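Local coordinates for protein ribonuclease J (Methanolobus psychrophilus R15, PDB 5HAB) that probably degrades RNA as an exoribonuclease of the beta-CASP family within the metallo-beta-lactamase superfamily, at residues E48-I53 / G95-I100; T172-I177 / A194-F199; K237-L242 / H410-D415. The protein carries 1 engineered substitution. All blocks are in the same frame, centred on the assembly; numbering follows the deposited sequence.

All three contacts follow one another along the chain, and none overlaps or encloses another. Contact 1 pairs strand 49-53 with strand 96-102, closing a loop of 41 residues that holds some helix but no strand. Contact 2 joins the loop after strand 166-172 to the loop after strand 189-194. Its 16 intervening residues form most of the strand pair 179-186 and 189-194. Contact 3 spans 167 residues, which include the beta-CASP domain, and ties the start of helix 241-253 to that of helix 413-423. Contacts 2 and 3 touch, with K198 NZ hydrogen-bonded to P239 O. Contact 1 lies apart, its centre about 23 Å from that of contact 2.

Contact 1 (E48-I53 / G95-I100); sequences EDIIII and GNVRAI
D49 pairs with N96, I50 with V97, I51 with A99 and I52 with I100, in parallel strands. These are neighbours in the seven-stranded mixed sheet, one of the two sheets expected of a metallo-beta-lactamase fold. Backbone bonds dominate. N96 N donates to E48 O, and I50 N returns a 2.7 Å bond to N96 O. I50 O then takes R98 N at 2.7 Å, nearly straight at 170°. A beta bulge follows, because R98 is an extra residue between V97 and A99. The pairing resumes where I52 N reaches A99 O at 2.9 Å.

In the one salt bridge, R98 bends at chi2 (-64°) and brings NE to D49 OD1 at 2.8 Å. The oxygen lies at the guanidinium edge, while NE meets it from above the carboxylate plane. N96 CB lies over one guanidinium face, toward its rim.

The apolar contacts use both faces. I52 CD1 touches V97 CG1 at 3.8 Å, and I50 CG2 meets V97 CG2 at 4.0 Å. On the face of D49, I51 CD1 packs on A99 CB at 3.8 Å.

The bulge puts R98 beside D49: an ion pair marks the outer end, isoleucines fill the buried end.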
loop_
_atom_site.group_PDB
_atom_site.type_symbol
_atom_site.label_atom_id
_atom_site.label_comp_id
_atom_site.label_asym_id
_atom_site.label_seq_id
_atom_site.Cartn_x
_atom_site.Cartn_y
_atom_site.Cartn_z
ATOM N N GLU B 48 18.547 30.643 -32.516
ATOM C CA GLU B 48 17.508 31.623 -32.197
ATOM C C GLU B 48 16.152 31.243 -32.786
ATOM O O GLU B 48 15.215 32.040 -32.761
ATOM C CB GLU B 48 17.906 33.021 -32.675
ATOM C CG GLU B 48 19.212 33.531 -32.085
ATOM C CD GLU B 48 19.406 35.025 -32.284
ATOM O OE1 GLU B 48 20.040 35.663 -31.417
ATOM O OE2 GLU B 48 18.935 35.558 -33.313
ATOM N N ASP B 49 16.043 30.020 -33.296
ATOM C CA ASP B 49 14.757 29.509 -33.762
ATOM C C ASP B 49 14.222 28.472 -32.780
ATOM O O ASP B 49 14.986 27.680 -32.248
ATOM C CB ASP B 49 14.895 28.913 -35.160
ATOM C CG ASP B 49 15.124 29.971 -36.222
ATOM O OD1 ASP B 49 14.470 31.035 -36.152
ATOM O OD2 ASP B 49 15.973 29.746 -37.111
ATOM N N ILE B 50 12.918 28.492 -32.514
ATOM C CA ILE B 50 12.340 27.609 -31.502
ATOM C C ILE B 50 11.272 26.685 -32.084
ATOM O O ILE B 50 10.376 27.130 -32.795
ATOM C CB ILE B 50 11.755 28.428 -30.335
ATOM C CG1 ILE B 50 12.835 29.314 -29.713
ATOM C CG2 ILE B 50 11.144 27.507 -29.284
ATOM C CD1 ILE B 50 12.318 30.216 -28.616
ATOM N N ILE B 51 11.381 25.396 -31.776
ATOM C CA ILE B 51 10.338 24.417 -32.071
ATOM C C ILE B 51 9.636 24.033 -30.770
ATOM O O ILE B 51 10.249 23.442 -29.898
ATOM C CB ILE B 51 10.923 23.173 -32.760
ATOM C CG1 ILE B 51 11.796 23.584 -33.946
ATOM C CG2 ILE B 51 9.814 22.214 -33.189
ATOM C CD1 ILE B 51 11.013 24.132 -35.113
ATOM N N ILE B 52 8.362 24.378 -30.629
ATOM C CA ILE B 52 7.579 23.921 -29.489
ATOM C C ILE B 52 7.108 22.498 -29.764
ATOM O O ILE B 52 6.708 22.174 -30.881
ATOM C CB ILE B 52 6.390 24.867 -29.195
ATOM C CG1 ILE B 52 6.889 26.237 -28.729
ATOM C CG2 ILE B 52 5.477 24.283 -28.132
ATOM C CD1 ILE B 52 5.772 27.250 -28.493
ATOM N N ILE B 53 7.185 21.642 -28.749
ATOM C CA ILE B 53 6.693 20.274 -28.854
ATOM C C ILE B 53 5.615 20.032 -27.799
ATOM O O ILE B 53 5.879 20.085 -26.583
ATOM C CB ILE B 53 7.825 19.248 -28.728
ATOM C CG1 ILE B 53 8.983 19.601 -29.665
ATOM C CG2 ILE B 53 7.308 17.860 -29.053
ATOM C CD1 ILE B 53 10.067 18.531 -29.723
ATOM N N GLY B 95 14.836 33.443 -28.431
ATOM C CA GLY B 95 14.552 32.932 -29.758
ATOM C C GLY B 95 13.135 33.186 -30.231
ATOM O O GLY B 95 12.306 33.717 -29.493
ATOM N N ASN B 96 12.848 32.794 -31.465
ATOM C CA ASN B 96 11.506 32.962 -32.011
ATOM C C ASN B 96 10.921 31.613 -32.392
ATOM O O ASN B 96 11.588 30.790 -33.022
ATOM C CB ASN B 96 11.521 33.892 -33.226
ATOM C CG ASN B 96 12.141 35.238 -32.917
ATOM O OD1 ASN B 96 11.519 36.085 -32.275
ATOM N ND2 ASN B 96 13.370 35.449 -33.381
ATOM N N VAL B 97 9.664 31.403 -32.019
ATOM C CA VAL B 97 8.990 30.141 -32.283
ATOM C C VAL B 97 8.649 30.021 -33.760
ATOM O O VAL B 97 7.928 30.852 -34.316
ATOM C CB VAL B 97 7.732 30.000 -31.409
ATOM C CG1 VAL B 97 6.994 28.719 -31.750
ATOM C CG2 VAL B 97 8.116 30.031 -29.933
ATOM N N ARG B 98 9.172 28.974 -34.390
ATOM C CA ARG B 98 8.994 28.772 -35.818
ATOM C C ARG B 98 7.986 27.677 -36.145
ATOM O O ARG B 98 7.447 27.643 -37.251
ATOM C CB ARG B 98 10.340 28.441 -36.469
ATOM C CG ARG B 98 11.389 29.540 -36.341
ATOM C CD ARG B 98 10.959 30.812 -37.067
ATOM N NE ARG B 98 11.891 31.920 -36.858
ATOM C CZ ARG B 98 11.630 33.188 -37.174
ATOM N NH1 ARG B 98 10.463 33.515 -37.715
ATOM N NH2 ARG B 98 12.536 34.131 -36.947
ATOM N N ALA B 99 7.732 26.785 -35.190
ATOM C CA ALA B 99 6.779 25.697 -35.408
ATOM C C ALA B 99 6.300 25.092 -34.096
ATOM O O ALA B 99 6.979 25.171 -33.077
ATOM C CB ALA B 99 7.394 24.615 -36.290
ATOM N N ILE B 100 5.119 24.488 -34.139
ATOM C CA ILE B 100 4.560 23.774 -33.001
ATOM C C ILE B 100 4.294 22.323 -33.394
ATOM O O ILE B 100 3.424 22.052 -34.215
ATOM C CB ILE B 100 3.280 24.451 -32.508
ATOM C CG1 ILE B 100 3.585 25.880 -32.050
ATOM C CG2 ILE B 100 2.639 23.640 -31.396
ATOM C CD1 ILE B 100 2.367 26.636 -31.560
#

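Contact 2 (T172-I177 / A194-F199); sequences TQHSII and ACDFKF
H174 and D196 make the close part of this contact. The carbonyl oxygen D196 O sits over one face of the imidazole, toward its rim, 3.1 Å from H174 CG. D196 CB covers the same ring in a CH-pi contact, 3.8 Å from the ring centroid. S175 OG lies over the opposite face, so an oxygen lies over each face, toward the rim. With CG anti to the backbone N (chi1 -170°), the ring reaches across to D196. H174 ND1 bonds to G409 O, which fixes the turn of the ring.

The polar edge faces water and RNA. Water 1 lies in the ring plane, 2.6 Å from H174 NE2 and 3.1 Å from D196 OD2. D196 OD2 bonds to H104, and an RNA phosphate packs on both side chains. The positions fit the histidine and aspartate motifs that bind zinc in relatives.

The loose side lies further along, where the backbones barely pair. K198 N gives Q173 O a weak bond of 2.9 Å, bent to 121°. T172 OG1 lies 3.8 Å from F197 CB and is buried without a polar partner.

The F197 ring meets F181 of strand 179-186 edge-to-face, and the F197 side chain touches L419 of helix 413-423, which F199 also packs against. C195 and D196 lean on strand 222-228. The contact thus sits between the strand ends and that helix.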
loop_
_atom_site.group_PDB
_atom_site.type_symbol
_atom_site.label_atom_id
_atom_site.label_comp_id
_atom_site.label_asym_id
_atom_site.label_seq_id
_atom_site.Cartn_x
_atom_site.Cartn_y
_atom_site.Cartn_z
ATOM N N THR B 172 5.908 5.456 -33.906
ATOM C CA THR B 172 6.025 4.673 -32.687
ATOM C C THR B 172 4.633 4.200 -32.289
ATOM O O THR B 172 3.663 4.443 -33.012
ATOM C CB THR B 172 6.675 5.481 -31.545
ATOM O OG1 THR B 172 7.013 4.602 -30.466
ATOM C CG2 THR B 172 5.725 6.571 -31.041
ATOM N N GLN B 173 4.526 3.526 -31.148
ATOM C CA GLN B 173 3.229 3.045 -30.690
ATOM C C GLN B 173 2.814 3.742 -29.403
ATOM O O GLN B 173 3.659 4.230 -28.656
ATOM C CB GLN B 173 3.258 1.529 -30.482
ATOM C CG GLN B 173 3.138 0.718 -31.764
ATOM C CD GLN B 173 1.739 0.750 -32.345
ATOM O OE1 GLN B 173 0.749 0.568 -31.630
ATOM N NE2 GLN B 173 1.647 0.965 -33.653
ATOM N N HIS B 174 1.509 3.766 -29.149
ATOM C CA HIS B 174 0.948 4.403 -27.962
ATOM C C HIS B 174 -0.545 4.093 -27.894
ATOM O O HIS B 174 -1.090 3.451 -28.792
ATOM C CB HIS B 174 1.188 5.916 -27.984
ATOM C CG HIS B 174 0.857 6.601 -26.693
ATOM N ND1 HIS B 174 1.358 6.182 -25.480
ATOM C CD2 HIS B 174 0.059 7.661 -26.424
ATOM C CE1 HIS B 174 0.892 6.962 -24.520
ATOM N NE2 HIS B 174 0.102 7.868 -25.067
ATOM N N SER B 175 -1.206 4.551 -26.835
ATOM C CA SER B 175 -2.627 4.283 -26.637
ATOM C C SER B 175 -3.529 5.108 -27.559
ATOM O O SER B 175 -4.750 5.137 -27.391
ATOM C CB SER B 175 -3.000 4.543 -25.179
ATOM O OG SER B 175 -2.510 5.802 -24.761
ATOM N N ILE B 176 -2.922 5.786 -28.525
ATOM C CA ILE B 176 -3.670 6.463 -29.574
ATOM C C ILE B 176 -2.899 6.248 -30.866
ATOM O O ILE B 176 -1.670 6.128 -30.861
ATOM C CB ILE B 176 -3.899 7.964 -29.265
ATOM C CG1 ILE B 176 -4.836 8.586 -30.306
ATOM C CG2 ILE B 176 -2.579 8.721 -29.210
ATOM C CD1 ILE B 176 -5.166 10.054 -30.065
ATOM N N ILE B 177 -3.631 6.161 -31.970
ATOM C CA ILE B 177 -3.038 5.859 -33.262
ATOM C C ILE B 177 -2.247 7.057 -33.776
ATOM O O ILE B 177 -2.509 8.200 -33.383
ATOM C CB ILE B 177 -4.118 5.438 -34.271
ATOM C CG1 ILE B 177 -5.242 6.474 -34.306
ATOM C CG2 ILE B 177 -4.677 4.073 -33.908
ATOM C CD1 ILE B 177 -6.282 6.214 -35.374
ATOM N N ALA B 194 10.909 11.722 -27.476
ATOM C CA ALA B 194 10.214 10.443 -27.449
ATOM C C ALA B 194 9.373 10.339 -26.184
ATOM O O ALA B 194 9.772 9.713 -25.202
ATOM C CB ALA B 194 11.206 9.300 -27.520
ATOM N N CYS B 195 8.194 10.948 -26.227
ATOM C CA CYS B 195 7.321 11.016 -25.065
ATOM C C CYS B 195 5.932 10.482 -25.414
ATOM O O CYS B 195 5.469 10.635 -26.545
ATOM C CB CYS B 195 7.238 12.454 -24.558
ATOM S SG CYS B 195 8.834 13.171 -24.089
ATOM N N ASP B 196 5.277 9.868 -24.433
ATOM C CA ASP B 196 4.022 9.139 -24.646
ATOM C C ASP B 196 4.203 8.069 -25.709
ATOM O O ASP B 196 3.572 8.103 -26.765
ATOM C CB ASP B 196 2.889 10.083 -25.037
ATOM C CG ASP B 196 2.188 10.674 -23.839
ATOM O OD1 ASP B 196 2.693 10.517 -22.711
ATOM O OD2 ASP B 196 1.120 11.286 -24.024
ATOM N N PHE B 197 5.063 7.104 -25.414
ATOM C CA PHE B 197 5.339 6.046 -26.363
ATOM C C PHE B 197 5.527 4.700 -25.698
ATOM O O PHE B 197 5.685 4.587 -24.484
ATOM C CB PHE B 197 6.592 6.359 -27.164
ATOM C CG PHE B 197 7.857 5.948 -26.473
ATOM C CD1 PHE B 197 8.419 6.760 -25.502
ATOM C CD2 PHE B 197 8.482 4.746 -26.783
ATOM C CE1 PHE B 197 9.580 6.384 -24.859
ATOM C CE2 PHE B 197 9.640 4.368 -26.140
ATOM C CZ PHE B 197 10.189 5.187 -25.178
ATOM N N LYS B 198 5.606 3.692 -26.548
ATOM C CA LYS B 198 5.687 2.318 -26.126
ATOM C C LYS B 198 6.226 1.504 -27.291
ATOM O O LYS B 198 5.788 1.674 -28.428
ATOM C CB LYS B 198 4.301 1.846 -25.682
ATOM C CG LYS B 198 3.962 0.417 -25.983
ATOM C CD LYS B 198 2.499 0.175 -25.674
ATOM C CE LYS B 198 2.174 -1.301 -25.694
ATOM N NZ LYS B 198 0.842 -1.556 -25.102
ATOM N N PHE B 199 7.210 0.659 -27.024
ATOM C CA PHE B 199 7.622 -0.316 -28.015
ATOM C C PHE B 199 6.542 -1.397 -28.072
ATOM O O PHE B 199 6.163 -1.959 -27.043
ATOM C CB PHE B 199 8.982 -0.923 -27.664
ATOM C CG PHE B 199 10.130 0.036 -27.796
ATOM C CD1 PHE B 199 10.021 1.163 -28.589
ATOM C CD2 PHE B 199 11.321 -0.193 -27.127
ATOM C CE1 PHE B 199 11.077 2.046 -28.715
ATOM C CE2 PHE B 199 12.383 0.688 -27.248
ATOM C CZ PHE B 199 12.261 1.807 -28.043
HETATM O O HOH W 1 -1.499 9.663 -23.973
#

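Contact 3 (K237-L242 / H410-D415); sequences KTPSEL and HAYRED. With SO4 (sulfate ion), chain K; nucleotides of chain D.
T238 donates two bonds to segment 410-415. Its OG1 donates to H410 O at 2.5 Å, and its N to D415 OD2 at 2.7 Å, close to straight at 164°. T238 CA stands over the centre of one face of the Y412 ring, 3.8 Å from its centroid, in a CH-pi contact. Y412 CG stands anti to the carbonyl carbon (chi1 -75°), which turns the ring against T238. P239 CD touches Y412 CE2 at 3.8 Å.

In the next shell, D415 OD2 takes T238 N on its syn lone pair and Y412 N on its anti lone pair. Water 2 lies between T238 O and D415 OD1. H410 ND1 bonds to E228, and H410 NE2 lies 3.3 Å from O2' of A1 of chain D.

Farther out, K237 NZ forms a salt bridge with D250 of the second subunit. R413 NH2 donates to a sulfate, probably from the crystallisation liquor, which K395 of the second subunit also binds.

One carboxylate oxygen with two N-H donors thus ties the N-cap of helix 413-423 to the loop that leads into helix 241-253. The bond to H410 O extends this tie to the histidine beside the RNA.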
loop_
_atom_site.group_PDB
_atom_site.type_symbol
_atom_site.label_atom_id
_atom_site.label_comp_id
_atom_site.label_asym_id
_atom_site.label_seq_id
_atom_site.Cartn_x
_atom_site.Cartn_y
_atom_site.Cartn_z
ATOM N N LYS B 237 9.361 -5.060 -19.601
ATOM C CA LYS B 237 8.968 -4.423 -20.854
ATOM C C LYS B 237 7.458 -4.248 -20.883
ATOM O O LYS B 237 6.732 -5.023 -20.260
ATOM C CB LYS B 237 9.436 -5.241 -22.058
ATOM C CG LYS B 237 8.675 -6.539 -22.261
ATOM C CD LYS B 237 9.196 -7.301 -23.467
ATOM C CE LYS B 237 8.938 -6.544 -24.760
ATOM N NZ LYS B 237 9.418 -7.316 -25.940
ATOM N N THR B 238 6.985 -3.205 -21.563
ATOM C CA THR B 238 5.551 -2.984 -21.673
ATOM C C THR B 238 4.915 -4.129 -22.443
ATOM O O THR B 238 5.361 -4.465 -23.537
ATOM C CB THR B 238 5.202 -1.664 -22.390
ATOM O OG1 THR B 238 6.008 -0.599 -21.876
ATOM C CG2 THR B 238 3.748 -1.325 -22.160
ATOM N N PRO B 239 3.888 -4.754 -21.859
ATOM C CA PRO B 239 3.150 -5.786 -22.590
ATOM C C PRO B 239 2.523 -5.219 -23.859
ATOM O O PRO B 239 2.110 -4.061 -23.869
ATOM C CB PRO B 239 2.077 -6.241 -21.591
ATOM C CG PRO B 239 2.063 -5.210 -20.512
ATOM C CD PRO B 239 3.436 -4.625 -20.465
ATOM N N SER B 240 2.481 -6.019 -24.919
ATOM C CA SER B 240 1.918 -5.582 -26.186
ATOM C C SER B 240 0.427 -5.286 -26.089
ATOM O O SER B 240 -0.262 -5.765 -25.191
ATOM C CB SER B 240 2.161 -6.632 -27.269
ATOM O OG SER B 240 1.363 -6.367 -28.411
ATOM N N GLU B 241 -0.053 -4.459 -27.010
ATOM C CA GLU B 241 -1.481 -4.214 -27.168
ATOM C C GLU B 241 -2.212 -5.522 -27.478
ATOM O O GLU B 241 -3.397 -5.683 -27.174
ATOM C CB GLU B 241 -1.713 -3.194 -28.288
ATOM C CG GLU B 241 -3.151 -3.027 -28.724
ATOM C CD GLU B 241 -4.034 -2.489 -27.624
ATOM O OE1 GLU B 241 -5.268 -2.658 -27.713
ATOM O OE2 GLU B 241 -3.504 -1.881 -26.672
ATOM N N LEU B 242 -1.485 -6.458 -28.077
ATOM C CA LEU B 242 -2.024 -7.769 -28.398
ATOM C C LEU B 242 -2.501 -8.487 -27.140
ATOM O O LEU B 242 -3.479 -9.227 -27.177
ATOM C CB LEU B 242 -0.981 -8.608 -29.134
ATOM C CG LEU B 242 -1.427 -10.004 -29.561
ATOM C CD1 LEU B 242 -2.689 -9.922 -30.408
ATOM C CD2 LEU B 242 -0.319 -10.677 -30.338
ATOM N N HIS B 410 2.662 3.088 -22.045
ATOM C CA HIS B 410 3.973 3.696 -21.797
ATOM C C HIS B 410 5.112 2.683 -21.649
ATOM O O HIS B 410 4.924 1.575 -21.147
ATOM C CB HIS B 410 3.925 4.570 -20.537
ATOM C CG HIS B 410 2.998 5.739 -20.642
ATOM N ND1 HIS B 410 3.355 6.922 -21.252
ATOM C CD2 HIS B 410 1.727 5.911 -20.204
ATOM C CE1 HIS B 410 2.343 7.769 -21.191
ATOM N NE2 HIS B 410 1.344 7.180 -20.559
ATOM N N ALA B 411 6.304 3.101 -22.064
ATOM C CA ALA B 411 7.505 2.277 -22.002
ATOM C C ALA B 411 7.889 1.907 -20.568
ATOM O O ALA B 411 7.829 2.736 -19.652
ATOM C CB ALA B 411 8.659 2.995 -22.672
ATOM N N TYR B 412 8.282 0.654 -20.380
ATOM C CA TYR B 412 8.782 0.206 -19.086
ATOM C C TYR B 412 10.294 0.416 -19.040
ATOM O O TYR B 412 10.886 0.898 -20.006
ATOM C CB TYR B 412 8.429 -1.265 -18.835
ATOM C CG TYR B 412 6.981 -1.505 -18.471
ATOM C CD1 TYR B 412 6.034 -0.499 -18.611
ATOM C CD2 TYR B 412 6.562 -2.734 -17.971
ATOM C CE1 TYR B 412 4.706 -0.713 -18.279
ATOM C CE2 TYR B 412 5.237 -2.955 -17.631
ATOM C CZ TYR B 412 4.315 -1.942 -17.790
ATOM O OH TYR B 412 2.994 -2.152 -17.458
ATOM N N ARG B 413 10.909 0.056 -17.921
ATOM C CA ARG B 413 12.335 0.291 -17.703
ATOM C C ARG B 413 13.219 -0.266 -18.823
ATOM O O ARG B 413 14.094 0.437 -19.324
ATOM C CB ARG B 413 12.759 -0.274 -16.335
ATOM C CG ARG B 413 14.228 -0.046 -16.003
ATOM C CD ARG B 413 14.646 -0.597 -14.635
ATOM N NE ARG B 413 13.752 -0.179 -13.552
ATOM C CZ ARG B 413 13.111 -1.006 -12.729
ATOM N NH1 ARG B 413 13.243 -2.321 -12.857
ATOM N NH2 ARG B 413 12.330 -0.513 -11.775
ATOM N N GLU B 414 12.993 -1.512 -19.227
ATOM C CA GLU B 414 13.861 -2.149 -20.218
ATOM C C GLU B 414 13.632 -1.596 -21.624
ATOM O O GLU B 414 14.538 -1.612 -22.468
ATOM C CB GLU B 414 13.660 -3.667 -20.209
ATOM C CG GLU B 414 13.911 -4.317 -18.855
ATOM C CD GLU B 414 15.223 -3.883 -18.233
ATOM O OE1 GLU B 414 16.248 -3.894 -18.945
ATOM O OE2 GLU B 414 15.237 -3.549 -17.031
ATOM N N ASP B 415 12.419 -1.115 -21.877
ATOM C CA ASP B 415 12.135 -0.405 -23.119
ATOM C C ASP B 415 13.002 0.853 -23.202
ATOM O O ASP B 415 13.601 1.147 -24.241
ATOM C CB ASP B 415 10.653 -0.049 -23.205
ATOM C CG ASP B 415 9.764 -1.275 -23.169
ATOM O OD1 ASP B 415 9.977 -2.182 -23.996
ATOM O OD2 ASP B 415 8.860 -1.339 -22.304
HETATM S S SO4 K . 11.737 -3.255 -9.072
HETATM O O1 SO4 K . 11.037 -4.027 -8.049
HETATM O O2 SO4 K . 12.566 -4.147 -9.881
HETATM O O3 SO4 K . 10.756 -2.591 -9.925
HETATM O O4 SO4 K . 12.583 -2.252 -8.430
ATOM O OP3 A D 1 -2.645 2.849 -18.456
ATOM P P A D 1 -1.654 3.783 -19.042
ATOM O OP1 A D 1 -1.919 3.907 -20.498
ATOM O OP2 A D 1 -0.303 3.369 -18.587
ATOM O "O5'" A D 1 -1.895 5.197 -18.364
ATOM C "C5'" A D 1 -3.193 5.779 -18.294
ATOM C "C4'" A D 1 -3.099 7.260 -18.027
ATOM O "O4'" A D 1 -2.702 7.457 -16.641
ATOM C "C3'" A D 1 -2.065 7.992 -18.879
ATOM O "O3'" A D 1 -2.524 9.296 -19.225
ATOM C "C2'" A D 1 -0.851 8.084 -17.958
ATOM O "O2'" A D 1 0.005 9.174 -18.228
ATOM C "C1'" A D 1 -1.498 8.200 -16.578
ATOM N N9 A D 1 -0.666 7.615 -15.520
ATOM C C8 A D 1 0.050 6.442 -15.612
ATOM N N7 A D 1 0.727 6.137 -14.532
ATOM C C5 A D 1 0.445 7.184 -13.664
ATOM C C6 A D 1 0.864 7.449 -12.348
ATOM N N6 A D 1 1.684 6.650 -11.655
ATOM N N1 A D 1 0.403 8.579 -11.762
ATOM C C2 A D 1 -0.418 9.379 -12.459
ATOM N N3 A D 1 -0.883 9.236 -13.701
ATOM C C4 A D 1 -0.409 8.106 -14.259
HETATM O O HOH W 2 7.715 -3.489 -24.633
#